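Local coordinates for uncharacterized protein YLR132C (Kluyveromyces marxianus, PDB 6PGL) that probably acts as a nuclease, a U6 snRNA phosphodiesterase of the 2H superfamily, and binds uridine monophosphate in a central cleft, at residues G100-Y105 and Q113-G118. Numbering follows the deposited sequence.
Sequences GGWLVY and QFLAVG. With U5P (uridine-5'-monophosphate), chain E.
Tyr-105 and Phe-114, a hydrogen-bonded pair of an antiparallel beta hairpin, put both rings on the face of the sheet that meets bound uridine monophosphate. Tyr-105 CD1 lies 3.1 Å from N3 of the uracil. Ala-116 CB lies at the edge of the Tyr-105 ring, near its plane, closest to CD2. Phe-114 takes C5' of the nucleotide over one ring face. His-154, on strand 154-161 beyond 112-119, meets the Tyr-105 ring and binds UMP. The hairpin thus forms part of the nucleotide pocket of this 2H-clan protein.

On the other side of the hairpin, Leu-115 packs against Trp-102. Leu-115 CD2 sits 3.8 Å from the centroid of the six-membered ring of Trp-102, nearly over its centre, in a CH-pi contact. Leu-115 CG is anti to the backbone N (chi1 -180°), which carries both methyls to the indole. Val-117 CG2 meets the same ring at CZ3 (3.6 Å). NE1 of Trp-102 donates a hydrogen bond to Ala-187 O. With an alanine in place of Trp-102, Leu-115 and Val-117 would probably lose the indole they pack on, and Ala-187 O this donor.

Leu-103 N donates to Ala-116 O and Ala-116 N to Leu-103 O, both hydrogen bonds of 2.7 Å. Past them the strands part, and a water fills in: it donates to Gly-101 O at 2.7 Å and accepts from Gly-118 N at 3.0 Å.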
ATOM      1  N   GLY A 100     -12.674   9.034   2.066  1.00 24.38           N
ATOM      2  CA  GLY A 100     -13.526   8.243   1.231  1.00 23.41           C
ATOM      3  C   GLY A 100     -13.832   6.910   1.877  1.00 23.68           C
ATOM      4  O   GLY A 100     -13.656   6.693   3.082  1.00 27.63           O
ATOM      5  N   GLY A 101     -14.330   6.000   1.043  1.00 21.00           N
ATOM      6  CA  GLY A 101     -14.790   4.709   1.498  1.00 24.32           C
ATOM      7  C   GLY A 101     -13.795   3.610   1.183  1.00 23.38           C
ATOM      8  O   GLY A 101     -12.647   3.848   0.792  1.00 21.67           O
ATOM      9  N   TRP A 102     -14.262   2.381   1.385  1.00 22.45           N
ATOM     10  CA  TRP A 102     -13.481   1.190   1.078  1.00 19.90           C
ATOM     11  C   TRP A 102     -13.254   1.052  -0.422  1.00 23.10           C
ATOM     12  O   TRP A 102     -14.183   1.199  -1.234  1.00 23.78           O
ATOM     13  CB  TRP A 102     -14.218  -0.051   1.568  1.00 18.98           C
ATOM     14  CG  TRP A 102     -14.307  -0.267   3.048  1.00 18.72           C
ATOM     15  CD1 TRP A 102     -15.445  -0.522   3.760  1.00 20.00           C
ATOM     16  CD2 TRP A 102     -13.217  -0.382   3.977  1.00 18.40           C
ATOM     17  NE1 TRP A 102     -15.143  -0.734   5.092  1.00 21.77           N
ATOM     18  CE2 TRP A 102     -13.782  -0.652   5.251  1.00 20.63           C
ATOM     19  CE3 TRP A 102     -11.829  -0.237   3.868  1.00 16.91           C
ATOM     20  CZ2 TRP A 102     -13.010  -0.775   6.407  1.00 21.18           C
ATOM     21  CZ3 TRP A 102     -11.043  -0.364   5.028  1.00 18.52           C
ATOM     22  CH2 TRP A 102     -11.652  -0.647   6.283  1.00 18.55           C
ATOM     23  N   LEU A 103     -12.021   0.711  -0.784  1.00 19.60           N
ATOM     24  CA  LEU A 103     -11.642   0.317  -2.126  1.00 19.56           C
ATOM     25  C   LEU A 103     -11.125  -1.111  -2.048  1.00 22.67           C
ATOM     26  O   LEU A 103     -10.598  -1.526  -1.009  1.00 20.75           O
ATOM     27  CB  LEU A 103     -10.542   1.255  -2.687  1.00 19.05           C
ATOM     28  CG  LEU A 103     -10.798   2.778  -2.603  1.00 20.31           C
ATOM     29  CD1 LEU A 103      -9.590   3.548  -3.076  1.00 18.69           C
ATOM     30  CD2 LEU A 103     -12.007   3.181  -3.414  1.00 20.69           C
ATOM     31  N   VAL A 104     -11.280  -1.879  -3.132  1.00 22.59           N
ATOM     32  CA  VAL A 104     -10.667  -3.207  -3.238  1.00 18.45           C
ATOM     33  C   VAL A 104      -9.795  -3.230  -4.488  1.00 22.42           C
ATOM     34  O   VAL A 104     -10.293  -3.061  -5.607  1.00 28.87           O
ATOM     35  CB  VAL A 104     -11.695  -4.352  -3.257  1.00 18.84           C
ATOM     36  CG1 VAL A 104     -10.992  -5.729  -3.165  1.00 19.75           C
ATOM     37  CG2 VAL A 104     -12.676  -4.198  -2.130  1.00 23.72           C
ATOM     38  N   TYR A 105      -8.495  -3.427  -4.289  1.00 22.32           N
ATOM     39  CA  TYR A 105      -7.517  -3.524  -5.360  1.00 26.56           C
ATOM     40  C   TYR A 105      -7.141  -4.988  -5.563  1.00 30.31           C
ATOM     41  O   TYR A 105      -6.919  -5.719  -4.589  1.00 26.69           O
ATOM     42  CB  TYR A 105      -6.256  -2.733  -5.015  1.00 25.57           C
ATOM     43  CG  TYR A 105      -6.367  -1.223  -5.078  1.00 28.84           C
ATOM     44  CD1 TYR A 105      -6.327  -0.557  -6.299  1.00 30.24           C
ATOM     45  CD2 TYR A 105      -6.443  -0.452  -3.913  1.00 26.29           C
ATOM     46  CE1 TYR A 105      -6.401   0.845  -6.380  1.00 33.23           C
ATOM     47  CE2 TYR A 105      -6.521   0.961  -3.981  1.00 30.21           C
ATOM     48  CZ  TYR A 105      -6.495   1.592  -5.227  1.00 33.96           C
ATOM     49  OH  TYR A 105      -6.564   2.963  -5.342  1.00 36.85           O
ATOM     50  N   GLN A 113      -6.848  -9.776  -3.135  1.00 21.33           N
ATOM     51  CA  GLN A 113      -7.718  -8.617  -3.198  1.00 20.65           C
ATOM     52  C   GLN A 113      -7.532  -7.822  -1.912  1.00 22.66           C
ATOM     53  O   GLN A 113      -7.789  -8.334  -0.810  1.00 22.13           O
ATOM     54  CB  GLN A 113      -9.169  -9.072  -3.415  1.00 19.99           C
ATOM     55  CG  GLN A 113      -9.338  -9.671  -4.853  1.00 21.05           C
ATOM     56  CD  GLN A 113     -10.712 -10.308  -5.144  1.00 24.55           C
ATOM     57  OE1 GLN A 113     -11.537 -10.520  -4.245  1.00 23.52           O
ATOM     58  NE2 GLN A 113     -10.953 -10.619  -6.422  1.00 22.95           N
ATOM     59  N   PHE A 114      -7.057  -6.590  -2.054  1.00 19.29           N
ATOM     60  CA  PHE A 114      -6.638  -5.753  -0.933  1.00 16.41           C
ATOM     61  C   PHE A 114      -7.764  -4.791  -0.573  1.00 18.95           C
ATOM     62  O   PHE A 114      -8.263  -4.070  -1.443  1.00 22.20           O
ATOM     63  CB  PHE A 114      -5.365  -4.984  -1.288  1.00 17.22           C
ATOM     64  CG  PHE A 114      -4.128  -5.848  -1.326  1.00 20.00           C
ATOM     65  CD1 PHE A 114      -3.795  -6.561  -2.477  1.00 21.50           C
ATOM     66  CD2 PHE A 114      -3.306  -5.959  -0.204  1.00 18.13           C
ATOM     67  CE1 PHE A 114      -2.636  -7.360  -2.516  1.00 21.67           C
ATOM     68  CE2 PHE A 114      -2.169  -6.743  -0.232  1.00 21.85           C
ATOM     69  CZ  PHE A 114      -1.838  -7.454  -1.393  1.00 21.73           C
ATOM     70  N   LEU A 115      -8.192  -4.812   0.694  1.00 15.94           N
ATOM     71  CA  LEU A 115      -9.161  -3.848   1.209  1.00 15.86           C
ATOM     72  C   LEU A 115      -8.418  -2.578   1.632  1.00 21.59           C
ATOM     73  O   LEU A 115      -7.515  -2.640   2.474  1.00 20.70           O
ATOM     74  CB  LEU A 115      -9.927  -4.448   2.392  1.00 14.84           C
ATOM     75  CG  LEU A 115     -10.990  -3.538   3.032  1.00 16.59           C
ATOM     76  CD1 LEU A 115     -12.190  -3.390   2.093  1.00 17.33           C
ATOM     77  CD2 LEU A 115     -11.439  -4.065   4.429  1.00 18.16           C
ATOM     78  N   ALA A 116      -8.764  -1.432   1.034  1.00 20.12           N
ATOM     79  CA  ALA A 116      -7.950  -0.236   1.191  1.00 19.57           C
ATOM     80  C   ALA A 116      -8.832   1.017   1.271  1.00 24.61           C
ATOM     81  O   ALA A 116     -10.033   1.004   0.953  1.00 21.54           O
ATOM     82  CB  ALA A 116      -6.957  -0.096   0.039  1.00 18.37           C
ATOM     83  N   VAL A 117      -8.201   2.112   1.692  1.00 21.77           N
ATOM     84  CA  VAL A 117      -8.797   3.439   1.695  1.00 23.45           C
ATOM     85  C   VAL A 117      -7.801   4.382   1.034  1.00 21.63           C
ATOM     86  O   VAL A 117      -6.598   4.300   1.298  1.00 21.12           O
ATOM     87  CB  VAL A 117      -9.140   3.924   3.132  1.00 20.06           C
ATOM     88  CG1 VAL A 117      -9.862   5.265   3.064  1.00 19.50           C
ATOM     89  CG2 VAL A 117      -9.999   2.876   3.924  1.00 14.84           C
ATOM     90  N   GLY A 118      -8.297   5.283   0.176  1.00 20.82           N
ATOM     91  CA  GLY A 118      -7.409   6.206  -0.514  1.00 18.09           C
ATOM     92  C   GLY A 118      -6.895   7.303   0.404  1.00 23.15           C
ATOM     93  O   GLY A 118      -7.502   7.609   1.428  1.00 21.38           O
TER
HETATM   94  N1  U5P E 302      -3.038  -1.712  -7.341  0.77 41.16           N
HETATM   95  C2  U5P E 302      -4.084  -1.725  -8.306  0.77 47.60           C
HETATM   96  N3  U5P E 302      -4.496  -0.581  -8.859  0.77 47.66           N
HETATM   97  C4  U5P E 302      -3.932   0.575  -8.526  0.77 47.25           C
HETATM   98  C5  U5P E 302      -2.899   0.613  -7.593  0.77 39.70           C
HETATM   99  C6  U5P E 302      -2.457  -0.561  -7.006  0.77 36.25           C
HETATM  100  O2  U5P E 302      -4.660  -2.790  -8.654  0.77 47.64           O
HETATM  101  O4  U5P E 302      -4.361   1.615  -9.071  0.77 51.53           O
HETATM  102  C1' U5P E 302      -2.577  -2.972  -6.740  0.77 38.61           C
HETATM  103  C2' U5P E 302      -1.063  -3.102  -6.682  0.77 38.90           C
HETATM  104  O2' U5P E 302      -0.561  -3.586  -7.905  0.77 40.76           O
HETATM  105  C3' U5P E 302      -0.860  -4.063  -5.511  0.77 36.79           C
HETATM  106  C4' U5P E 302      -2.102  -3.855  -4.635  0.77 33.86           C
HETATM  107  O3' U5P E 302      -0.838  -5.398  -6.009  0.77 38.71           O
HETATM  108  O4' U5P E 302      -3.023  -3.042  -5.405  0.77 34.21           O
HETATM  109  C5' U5P E 302      -1.848  -3.205  -3.293  0.77 32.31           C
HETATM  110  O5' U5P E 302      -0.762  -2.285  -3.343  0.77 30.03           O
HETATM  111  P   U5P E 302      -0.203  -1.591  -2.021  0.77 28.15           P
HETATM  112  O1P U5P E 302       0.409  -0.318  -2.518  0.77 28.58           O
HETATM  113  O2P U5P E 302      -1.400  -1.391  -1.111  0.77 26.09           O
HETATM  114  O3P U5P E 302       0.842  -2.554  -1.531  0.77 33.61           O
HETATM  115  O   HOH W   1     -11.184   5.831  -0.282  1.00 21.09           O